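Local coordinates for spindle assembly abnormal protein 6 (Caenorhabditis elegans, PDB 4G79), which forms the central scaffold of centrioles, sets their ninefold symmetry and is required for centrosome biogenesis and duplication, its globular N-terminal head domain linking homodimers into the assembly, at residues A[35-41]-A[53-59]; A[66-71]-A[136-141]; A[79-85]-A[132-136]. All blocks are in the same frame, centred on the assembly; numbering follows the deposited sequence. Where two conformers were deposited one is given.

Contact 1 (A[35-41]-A[53-59]). With PG4 (tetraethylene glycol), chain F.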
loop_
_atom_site.group_PDB
_atom_site.type_symbol
_atom_site.label_atom_id
_atom_site.label_comp_id
_atom_site.label_asym_id
_atom_site.label_seq_id
_atom_site.Cartn_x
_atom_site.Cartn_y
_atom_site.Cartn_z
ATOM N N LYS A 35 20.273 3.461 -14.443
ATOM C CA LYS A 35 21.040 2.797 -13.399
ATOM C C LYS A 35 21.311 3.850 -12.334
ATOM O O LYS A 35 21.682 4.986 -12.656
ATOM C CB LYS A 35 22.352 2.196 -13.928
ATOM C CG LYS A 35 22.170 1.021 -14.877
ATOM C CD LYS A 35 23.510 0.498 -15.392
ATOM C CE LYS A 35 23.361 -0.433 -16.579
ATOM N NZ LYS A 35 23.083 0.303 -17.846
ATOM N N VAL A 36 21.112 3.485 -11.078
ATOM C CA VAL A 36 21.330 4.381 -9.929
ATOM C C VAL A 36 22.130 3.624 -8.875
ATOM O O VAL A 36 21.915 2.428 -8.690
ATOM C CB VAL A 36 19.981 4.917 -9.349
ATOM C CG1 VAL A 36 20.164 5.643 -8.017
ATOM C CG2 VAL A 36 19.267 5.822 -10.332
ATOM N N LYS A 37 23.052 4.306 -8.186
ATOM C CA LYS A 37 23.778 3.629 -7.111
ATOM C C LYS A 37 23.062 3.968 -5.816
ATOM O O LYS A 37 22.890 5.142 -5.489
ATOM C CB LYS A 37 25.271 3.998 -7.053
ATOM C CG LYS A 37 26.029 3.321 -5.887
ATOM C CD LYS A 37 27.553 3.414 -6.042
ATOM C CE LYS A 37 28.155 2.365 -6.964
ATOM N NZ LYS A 37 27.976 0.974 -6.450
ATOM N N LEU A 38 22.634 2.934 -5.095
ATOM C CA LEU A 38 21.966 3.100 -3.809
ATOM C C LEU A 38 22.875 2.584 -2.727
ATOM O O LEU A 38 23.362 1.456 -2.807
ATOM C CB LEU A 38 20.621 2.351 -3.770
ATOM C CG LEU A 38 19.928 2.263 -2.358
ATOM C CD1 LEU A 38 19.566 3.664 -1.828
ATOM C CD2 LEU A 38 18.701 1.374 -2.402
ATOM N N LYS A 39 23.100 3.412 -1.722
ATOM C CA LYS A 39 23.888 3.046 -0.539
ATOM C C LYS A 39 23.031 3.195 0.681
ATOM O O LYS A 39 22.365 4.226 0.847
ATOM C CB LYS A 39 25.143 3.920 -0.382
ATOM C CG LYS A 39 26.090 3.893 -1.568
ATOM C CD LYS A 39 27.297 4.825 -1.284
ATOM C CE LYS A 39 28.320 4.831 -2.386
ATOM N NZ LYS A 39 29.398 5.833 -2.127
ATOM N N ILE A 40 23.089 2.190 1.562
ATOM C CA ILE A 40 22.394 2.222 2.863
ATOM C C ILE A 40 23.460 1.972 3.895
ATOM O O ILE A 40 24.278 1.059 3.732
ATOM C CB ILE A 40 21.207 1.233 2.993
ATOM C CG1 ILE A 40 20.194 1.397 1.818
ATOM C CG2 ILE A 40 20.496 1.401 4.365
ATOM C CD1 ILE A 40 19.132 0.103 1.693
ATOM N N SER A 41 23.496 2.823 4.915
ATOM C CA SER A 41 24.467 2.676 6.004
ATOM C C SER A 41 23.848 3.035 7.328
ATOM O O SER A 41 22.759 3.605 7.362
ATOM C CB SER A 41 25.672 3.578 5.713
ATOM O OG SER A 41 25.289 4.940 5.617
ATOM N N LEU A 53 19.947 5.725 10.185
ATOM C CA LEU A 53 20.157 5.008 8.922
ATOM C C LEU A 53 20.382 6.076 7.901
ATOM O O LEU A 53 19.746 7.118 8.025
ATOM C CB LEU A 53 18.973 4.130 8.514
ATOM C CG LEU A 53 18.684 2.917 9.382
ATOM C CD1 LEU A 53 17.458 2.187 8.828
ATOM C CD2 LEU A 53 19.893 1.964 9.412
ATOM N N LYS A 54 21.275 5.877 6.920
ATOM C CA LYS A 54 21.497 6.900 5.897
ATOM C C LYS A 54 21.221 6.290 4.535
ATOM O O LYS A 54 21.716 5.212 4.265
ATOM C CB LYS A 54 22.931 7.460 5.982
ATOM C CG LYS A 54 23.216 8.570 4.977
ATOM C CD LYS A 54 24.390 9.372 5.431
ATOM C CE LYS A 54 24.752 10.411 4.385
ATOM N NZ LYS A 54 23.949 11.649 4.564
ATOM N N PHE A 55 20.395 6.954 3.693
ATOM C CA PHE A 55 20.086 6.483 2.332
ATOM C C PHE A 55 20.720 7.432 1.377
ATOM O O PHE A 55 20.592 8.642 1.571
ATOM C CB PHE A 55 18.568 6.403 2.087
ATOM C CG PHE A 55 17.901 5.286 2.836
ATOM C CD1 PHE A 55 17.550 5.437 4.173
ATOM C CD2 PHE A 55 17.601 4.084 2.200
ATOM C CE1 PHE A 55 16.929 4.393 4.866
ATOM C CE2 PHE A 55 16.976 3.048 2.897
ATOM C CZ PHE A 55 16.665 3.206 4.227
ATOM N N GLU A 56 21.460 6.923 0.388
ATOM C CA GLU A 56 22.164 7.804 -0.555
ATOM C C GLU A 56 21.997 7.305 -1.948
ATOM O O GLU A 56 22.170 6.106 -2.207
ATOM C CB GLU A 56 23.669 7.914 -0.250
ATOM C CG GLU A 56 24.054 8.553 1.085
ATOM C CD GLU A 56 25.529 8.412 1.411
ATOM O OE1 GLU A 56 25.905 7.385 2.023
ATOM O OE2 GLU A 56 26.316 9.308 1.024
ATOM N N ILE A 57 21.647 8.223 -2.866
ATOM C CA ILE A 57 21.517 7.839 -4.274
ATOM C C ILE A 57 22.421 8.741 -5.131
ATOM O O ILE A 57 22.649 9.912 -4.809
ATOM C CB ILE A 57 20.077 7.789 -4.819
ATOM C CG1 ILE A 57 19.383 9.157 -4.837
ATOM C CG2 ILE A 57 19.203 6.639 -4.210
ATOM C CD1 ILE A 57 18.132 9.146 -5.712
ATOM N N SER A 58 22.973 8.159 -6.187
ATOM C CA SER A 58 23.814 8.858 -7.163
ATOM C C SER A 58 23.713 8.156 -8.484
ATOM O O SER A 58 23.232 7.022 -8.551
ATOM C CB SER A 58 25.274 8.915 -6.707
ATOM O OG SER A 58 25.806 7.614 -6.514
ATOM N N ARG A 59 24.149 8.829 -9.563
ATOM C CA ARG A 59 24.199 8.220 -10.897
ATOM C C ARG A 59 25.246 8.972 -11.710
ATOM O O ARG A 59 25.415 10.195 -11.542
ATOM C CB ARG A 59 22.834 8.140 -11.593
ATOM C CG ARG A 59 22.332 9.452 -12.156
ATOM C CD ARG A 59 20.954 9.254 -12.741
ATOM N NE ARG A 59 20.491 10.471 -13.393
ATOM C CZ ARG A 59 19.910 10.499 -14.578
ATOM N NH1 ARG A 59 19.706 9.370 -15.254
ATOM N NH2 ARG A 59 19.510 11.652 -15.098
HETATM O O1 PG4 F . 28.519 11.462 -11.647
HETATM C C1 PG4 F . 29.758 11.088 -11.062
HETATM C C2 PG4 F . 29.897 9.599 -10.944
HETATM O O2 PG4 F . 28.858 9.064 -10.131
HETATM C C3 PG4 F . 28.847 7.643 -10.123
HETATM C C4 PG4 F . 27.579 7.109 -9.534
HETATM O O3 PG4 F . 27.510 5.707 -9.768
HETATM C C5 PG4 F . 26.255 5.285 -10.288
HETATM C C6 PG4 F . 26.398 4.592 -11.601
HETATM O O4 PG4 F . 25.125 4.518 -12.230
HETATM C C7 PG4 F . 25.184 4.584 -13.647
HETATM C C8 PG4 F . 24.462 5.805 -14.136
HETATM O O5 PG4 F . 23.213 5.525 -14.786
HETATM O O HOH W 1 25.023 6.596 -4.041
HETATM O O HOH W 2 24.582 5.416 3.045
#

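Contact 2 (A[66-71]-A[136-141])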
loop_
_atom_site.group_PDB
_atom_site.type_symbol
_atom_site.label_atom_id
_atom_site.label_comp_id
_atom_site.label_asym_id
_atom_site.label_seq_id
_atom_site.Cartn_x
_atom_site.Cartn_y
_atom_site.Cartn_z
ATOM N N LEU A 66 22.781 13.724 -6.655
ATOM C CA LEU A 66 23.391 13.255 -5.419
ATOM C C LEU A 66 22.432 13.613 -4.294
ATOM O O LEU A 66 22.235 14.799 -4.014
ATOM C CB LEU A 66 24.795 13.910 -5.254
ATOM C CG LEU A 66 25.706 13.339 -4.176
ATOM C CD1 LEU A 66 25.735 11.799 -4.182
ATOM C CD2 LEU A 66 27.100 13.938 -4.276
ATOM N N PHE A 67 21.740 12.605 -3.741
ATOM C CA PHE A 67 20.714 12.870 -2.734
ATOM C C PHE A 67 20.837 11.962 -1.543
ATOM O O PHE A 67 21.220 10.800 -1.698
ATOM C CB PHE A 67 19.310 12.710 -3.342
ATOM C CG PHE A 67 19.078 13.536 -4.588
ATOM C CD1 PHE A 67 18.617 14.839 -4.497
ATOM C CD2 PHE A 67 19.308 13.001 -5.851
ATOM C CE1 PHE A 67 18.440 15.613 -5.648
ATOM C CE2 PHE A 67 19.120 13.775 -7.002
ATOM C CZ PHE A 67 18.705 15.081 -6.890
ATOM N N SER A 68 20.477 12.474 -0.351
ATOM C CA SER A 68 20.518 11.624 0.831
ATOM C C SER A 68 19.505 12.052 1.874
ATOM O O SER A 68 18.979 13.164 1.851
ATOM C CB SER A 68 21.916 11.612 1.451
ATOM O OG SER A 68 22.249 12.830 2.095
ATOM N N GLU A 69 19.252 11.150 2.803
ATOM C CA GLU A 69 18.424 11.421 3.964
ATOM C C GLU A 69 18.837 10.470 5.058
ATOM O O GLU A 69 19.260 9.329 4.799
ATOM C CB GLU A 69 16.907 11.317 3.674
ATOM C CG GLU A 69 15.982 11.593 4.867
ATOM C CD GLU A 69 16.114 12.961 5.515
ATOM O OE1 GLU A 69 15.112 13.710 5.519
ATOM O OE2 GLU A 69 17.214 13.288 6.020
ATOM N N THR A 70 18.733 10.957 6.280
ATOM C CA THR A 70 19.074 10.165 7.448
ATOM C C THR A 70 17.755 9.868 8.190
ATOM O O THR A 70 16.868 10.721 8.239
ATOM C CB THR A 70 20.190 10.902 8.242
ATOM O OG1 THR A 70 20.906 10.010 9.090
ATOM C CG2 THR A 70 19.706 12.134 8.989
ATOM N N LEU A 71 17.623 8.657 8.720
ATOM C CA LEU A 71 16.438 8.221 9.455
ATOM C C LEU A 71 16.818 7.799 10.837
ATOM O O LEU A 71 17.528 6.808 10.964
ATOM C CB LEU A 71 15.829 7.007 8.751
ATOM C CG LEU A 71 14.586 7.138 7.887
ATOM C CD1 LEU A 71 14.087 5.733 7.518
ATOM C CD2 LEU A 71 13.444 7.795 8.629
ATOM N N ILE A 136 10.598 7.864 0.554
ATOM C CA ILE A 136 11.339 8.773 1.418
ATOM C C ILE A 136 11.842 9.922 0.572
ATOM O O ILE A 136 12.255 9.708 -0.561
ATOM C CB ILE A 136 12.485 7.999 2.157
ATOM C CG1 ILE A 136 13.164 8.868 3.245
ATOM C CG2 ILE A 136 13.492 7.328 1.196
ATOM C CD1 ILE A 136 14.039 8.116 4.267
ATOM N N LYS A 137 11.771 11.139 1.107
ATOM C CA LYS A 137 12.287 12.323 0.440
ATOM C C LYS A 137 13.802 12.414 0.690
ATOM O O LYS A 137 14.241 12.455 1.841
ATOM C CB LYS A 137 11.557 13.573 0.960
ATOM C CG LYS A 137 11.906 14.863 0.224
ATOM C CD LYS A 137 11.059 16.015 0.716
ATOM C CE LYS A 137 11.384 17.311 0.013
ATOM N NZ LYS A 137 10.400 18.379 0.346
ATOM N N LEU A 138 14.596 12.419 -0.400
ATOM C CA LEU A 138 16.059 12.535 -0.301
ATOM C C LEU A 138 16.433 13.934 -0.713
ATOM O O LEU A 138 15.935 14.432 -1.713
ATOM C CB LEU A 138 16.790 11.467 -1.141
ATOM C CG LEU A 138 16.333 10.000 -0.929
ATOM C CD1 LEU A 138 17.175 9.053 -1.777
ATOM C CD2 LEU A 138 16.498 9.558 0.535
ATOM N N HIS A 139 17.282 14.574 0.059
ATOM C CA HIS A 139 17.673 15.963 -0.195
ATOM C C HIS A 139 18.998 16.052 -0.944
ATOM O O HIS A 139 19.877 15.211 -0.734
ATOM C CB HIS A 139 17.777 16.715 1.149
ATOM C CG HIS A 139 16.506 16.654 1.933
ATOM N ND1 HIS A 139 15.464 17.530 1.682
ATOM C CD2 HIS A 139 16.123 15.780 2.898
ATOM C CE1 HIS A 139 14.495 17.184 2.519
ATOM N NE2 HIS A 139 14.851 16.145 3.281
ATOM N N ALA A 140 19.155 17.100 -1.781
ATOM C CA ALA A 140 20.389 17.319 -2.543
ATOM C C ALA A 140 21.574 17.514 -1.594
ATOM O O ALA A 140 21.450 18.205 -0.578
ATOM C CB ALA A 140 20.238 18.520 -3.464
ATOM N N VAL A 141 22.691 16.836 -1.896
ATOM C CA VAL A 141 23.915 16.834 -1.087
ATOM C C VAL A 141 24.773 18.053 -1.439
ATOM O O VAL A 141 24.744 18.511 -2.574
ATOM C CB VAL A 141 24.688 15.498 -1.259
ATOM C CG1 VAL A 141 26.072 15.542 -0.598
ATOM C CG2 VAL A 141 23.870 14.321 -0.716
HETATM O O HOH W 3 21.219 15.838 2.289
HETATM O O HOH W 4 13.061 13.068 4.121
#

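Contact 3 (A[79-85]-A[132-136])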
loop_
_atom_site.group_PDB
_atom_site.type_symbol
_atom_site.label_atom_id
_atom_site.label_comp_id
_atom_site.label_asym_id
_atom_site.label_seq_id
_atom_site.Cartn_x
_atom_site.Cartn_y
_atom_site.Cartn_z
ATOM N N LEU A 79 7.445 7.237 9.401
ATOM C CA LEU A 79 7.527 6.496 8.143
ATOM C C LEU A 79 6.715 5.200 8.201
ATOM O O LEU A 79 5.994 4.901 7.244
ATOM C CB LEU A 79 8.993 6.178 7.784
ATOM C CG LEU A 79 9.196 5.560 6.386
ATOM C CD1 LEU A 79 9.255 6.626 5.329
ATOM C CD2 LEU A 79 10.435 4.663 6.335
ATOM N N ALA A 80 6.836 4.433 9.293
ATOM C CA ALA A 80 6.141 3.164 9.462
ATOM C C ALA A 80 4.614 3.375 9.509
ATOM O O ALA A 80 3.859 2.610 8.897
ATOM C CB ALA A 80 6.634 2.464 10.723
ATOM N N ARG A 81 4.177 4.447 10.203
ATOM C CA ARG A 81 2.774 4.835 10.324
ATOM C C ARG A 81 2.228 5.237 8.947
ATOM O O ARG A 81 1.184 4.727 8.535
ATOM C CB ARG A 81 2.627 5.985 11.340
ATOM C CG ARG A 81 1.179 6.311 11.723
ATOM C CD ARG A 81 0.810 7.775 11.495
ATOM N NE ARG A 81 1.552 8.689 12.368
ATOM C CZ ARG A 81 2.212 9.765 11.948
ATOM N NH1 ARG A 81 2.221 10.089 10.659
ATOM N NH2 ARG A 81 2.863 10.532 12.812
ATOM N N ASP A 82 2.958 6.101 8.223
ATOM C CA ASP A 82 2.559 6.592 6.900
ATOM C C ASP A 82 2.478 5.503 5.841
ATOM O O ASP A 82 1.624 5.593 4.961
ATOM C CB ASP A 82 3.528 7.679 6.391
ATOM C CG ASP A 82 3.544 8.994 7.155
ATOM O OD1 ASP A 82 2.725 9.156 8.086
ATOM O OD2 ASP A 82 4.384 9.858 6.824
ATOM N N HIS A 83 3.359 4.500 5.908
ATOM C CA HIS A 83 3.463 3.447 4.905
ATOM C C HIS A 83 3.052 2.057 5.380
ATOM O O HIS A 83 3.304 1.105 4.645
ATOM C CB HIS A 83 4.907 3.400 4.356
ATOM C CG HIS A 83 5.245 4.643 3.631
ATOM N ND1 HIS A 83 4.756 4.877 2.367
ATOM C CD2 HIS A 83 5.875 5.754 4.070
ATOM C CE1 HIS A 83 5.155 6.096 2.048
ATOM N NE2 HIS A 83 5.835 6.662 3.040
ATOM N N ASP A 84 2.392 1.922 6.546
ATOM C CA ASP A 84 1.900 0.644 7.082
ATOM C C ASP A 84 3.002 -0.410 7.256
ATOM O O ASP A 84 2.737 -1.607 7.111
ATOM C CB ASP A 84 0.779 0.068 6.179
ATOM C CG ASP A 84 -0.607 0.626 6.437
ATOM O OD1 ASP A 84 -0.767 1.402 7.415
ATOM O OD2 ASP A 84 -1.532 0.293 5.657
ATOM N N LEU A 85 4.215 0.020 7.628
ATOM C CA LEU A 85 5.314 -0.910 7.860
ATOM C C LEU A 85 5.072 -1.656 9.151
ATOM O O LEU A 85 4.627 -1.057 10.139
ATOM C CB LEU A 85 6.676 -0.169 7.883
ATOM C CG LEU A 85 7.017 0.671 6.644
ATOM C CD1 LEU A 85 8.397 1.348 6.794
ATOM C CD2 LEU A 85 6.986 -0.185 5.345
ATOM N N LYS A 132 3.395 -0.554 -3.169
ATOM C CA LYS A 132 4.388 0.377 -2.592
ATOM C C LYS A 132 4.815 -0.068 -1.200
ATOM O O LYS A 132 3.961 -0.369 -0.361
ATOM C CB LYS A 132 3.861 1.818 -2.519
ATOM C CG LYS A 132 4.985 2.841 -2.228
ATOM C CD LYS A 132 4.453 4.174 -1.737
ATOM C CE LYS A 132 4.387 5.243 -2.791
ATOM N NZ LYS A 132 3.969 6.554 -2.215
ATOM N N ILE A 133 6.131 -0.144 -0.957
ATOM C CA ILE A 133 6.637 -0.510 0.363
ATOM C C ILE A 133 6.764 0.778 1.177
ATOM O O ILE A 133 6.144 0.914 2.245
ATOM C CB ILE A 133 7.963 -1.306 0.248
ATOM C CG1 ILE A 133 7.737 -2.582 -0.627
ATOM C CG2 ILE A 133 8.470 -1.688 1.660
ATOM C CD1 ILE A 133 9.012 -3.405 -0.908
ATOM N N PHE A 134 7.529 1.746 0.654
ATOM C CA PHE A 134 7.664 3.039 1.322
ATOM C C PHE A 134 8.204 4.023 0.324
ATOM O O PHE A 134 8.605 3.643 -0.765
ATOM C CB PHE A 134 8.591 2.938 2.587
ATOM C CG PHE A 134 10.079 2.800 2.320
ATOM C CD1 PHE A 134 10.643 1.558 2.055
ATOM C CD2 PHE A 134 10.916 3.915 2.352
ATOM C CE1 PHE A 134 12.007 1.438 1.776
ATOM C CE2 PHE A 134 12.288 3.795 2.089
ATOM C CZ PHE A 134 12.826 2.558 1.802
ATOM N N SER A 135 8.190 5.284 0.693
ATOM C CA SER A 135 8.810 6.353 -0.061
ATOM C C SER A 135 9.498 7.255 0.952
ATOM O O SER A 135 9.040 7.373 2.087
ATOM C CB SER A 135 7.805 7.112 -0.932
ATOM O OG SER A 135 6.877 7.862 -0.174
ATOM N N ILE A 136 10.598 7.864 0.554
ATOM C CA ILE A 136 11.339 8.773 1.418
ATOM C C ILE A 136 11.842 9.922 0.572
ATOM O O ILE A 136 12.255 9.708 -0.561
ATOM C CB ILE A 136 12.485 7.999 2.157
ATOM C CG1 ILE A 136 13.164 8.868 3.245
ATOM C CG2 ILE A 136 13.492 7.328 1.196
ATOM C CD1 ILE A 136 14.039 8.116 4.267
HETATM O O HOH W 5 3.831 -0.355 2.686
#

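Contact 1 (A[35-41]-A[53-59])
A β-hairpin of the SAS-6 head domain pairs strand 29-44 with strand 51-58, and Lys-37, Lys-39 and Ser-41 are the hydrogen-bonded partners of Ser-58, Glu-56 and Lys-54. Each of these pairs exchanges two backbone bonds, from Lys-37 N to Ser-58 O (2.7 Å) at one end to Lys-54 N to Ser-41 O (2.7 Å) at the other. Between them, Leu-38 faces Ile-57 and Ile-40 faces Phe-55 on the apolar side, where Leu-38 and Phe-55 pack on helix 92-102. Ile-40 CG1 runs alongside the Phe-55 ring, 3.8 Å from CD2, while its CG2 lies over one face near the rim. With CG2 anti to the carbonyl carbon, Ile-57 turns this branch toward Leu-38 CD1, 3.8 Å away. The other side is polar: one water lies 2.6 Å from Glu-56 OE1 and is shared with Ser-41 OG and Lys-54 O, and a second links Lys-37 O to Ser-58 OG. Lys-37 and Glu-56 find their salt-bridge partners in Asp-11 and Lys-6. A tetraethylene glycol, probably from the crystallisation liquor, arches over this side, its C4 3.5 Å from Ser-58 OG. Apolar and polar residues alternate along both strands, as in an amphipathic antiparallel hairpin of a β-sandwich.

Contact 2 (A[66-71]-A[136-141])
Ser-68 and His-139 form the hydrogen-bonded pair at the middle of this antiparallel contact: Ser-68 N donates to His-139 O and His-139 N to Ser-68 O, both at 2.8 Å. The strand axes diverge at 124°, and toward Leu-71 the ladder ends with this pair. In the other direction, Val-141 N donates to Leu-66 O, and Val-141 CB packs against Leu-66 CG.

On the buried side, Phe-67 CB presses on Leu-138 CB at 3.6 Å. The Phe-67 ring turns an edge to the backbone of Ala-140, with CD1 3.6 Å from Ala-140 N. Toward the other end the strands splay and side chains fill in. Glu-69 CB rests on Leu-138 CD2 (3.6 Å), and Leu-71 CG meets Ile-136 CD1 tip to tip. The Glu-69 chain leaves with CG anti to the backbone N and bends at CG (chi2 59°), which lays its carboxylate beside His-139. Carboxylate carbon CD sits at the imidazole edge, but the two planes stand 75° apart, and the bond from His-139 NE2 to Glu-69 OE1 is weak (3.3 Å).

Two firmer bonds position that carboxylate: Thr-70 N donates to the anti lone pair of OE2, and a water donates to both OE1 and Lys-137 O, linking the two strands beyond the last paired residues. Farther out, Ser-68 OG is hydrogen-bonded to Lys-54 NZ, and the Phe-67 ring meets Phe-65 edge-to-face. The Glu-69 carboxylate is thus fixed chiefly by a backbone N-H and a water; its closeness would tend to favour the protonated form of His-139, though the charge of that ring is not settled.

Contact 3 (A[79-85]-A[132-136])
Lys-132, first of the segment, brings CD within 4.2 Å of His-83 ND1, its amine reaching on to a weak, long ion pair with Glu-121. At Ile-133 the carbonyl does the touching: Ile-133 O lies against His-83 CB at 3.5 Å and Leu-85 CD2 at 3.4 Å, and a water sits between it and His-83 O, at the junction of helix end and strand. Ile-133 and Phe-134 both face Leu-122 in a classic β-bulge. Phe-134 then slides its CA under one face of the His-83 imidazole, a CH-pi contact of 3.8 Å to the ring centroid, 23° off the normal. Its own ring, with CG between the backbone N and the carbonyl carbon (chi1 74°), meets Leu-79 CD2 and, edge-to-face, Phe-92 of helix 92-102. Ser-135 N lies over the same imidazole face, and Ser-135 OG approaches His-83 CE1 at 3.3 Å, while its O meets Leu-79 CD1 at 3.3 Å. Helix 73-83 ends here in a Schellman motif, with Asp-84 at positive phi and Leu-85 N bonded back to Ala-80 O. Asp-84 and Leu-85 also pack on Lys-130 and Ile-128 of the second subunit. The His-83 ring is thus placed by van der Waals and CH-pi contact with the strand backbone, and the water between the two carbonyls supplies a polar link at the helix end.

Contacts 1 and 2 lie in one sheet, separated by the pairing of strands 51-58 and 66-71, their centres 9 Å apart. Strand 51-58 lies between strands 29-44 and 66-71, and the probable hydrogen bonds Leu-53 O to Leu-71 N (2.7 Å) and Phe-55 N to Glu-69 O (2.9 Å) continue the ladder. Contact 3 is nested within the chain loop that contact 2 closes; both use strand 132-140 and share Ile-136. Leu-71 CD1 touches Leu-79 CD2 at 4.0 Å, joining the sheet to helix 73-83. Contacts 1 and 3 have centres 18 Å apart, yet both reach helix 92-102 through Phe-92. Among the three, only contact 3 meets the second subunit; the glycol lies at contact 1.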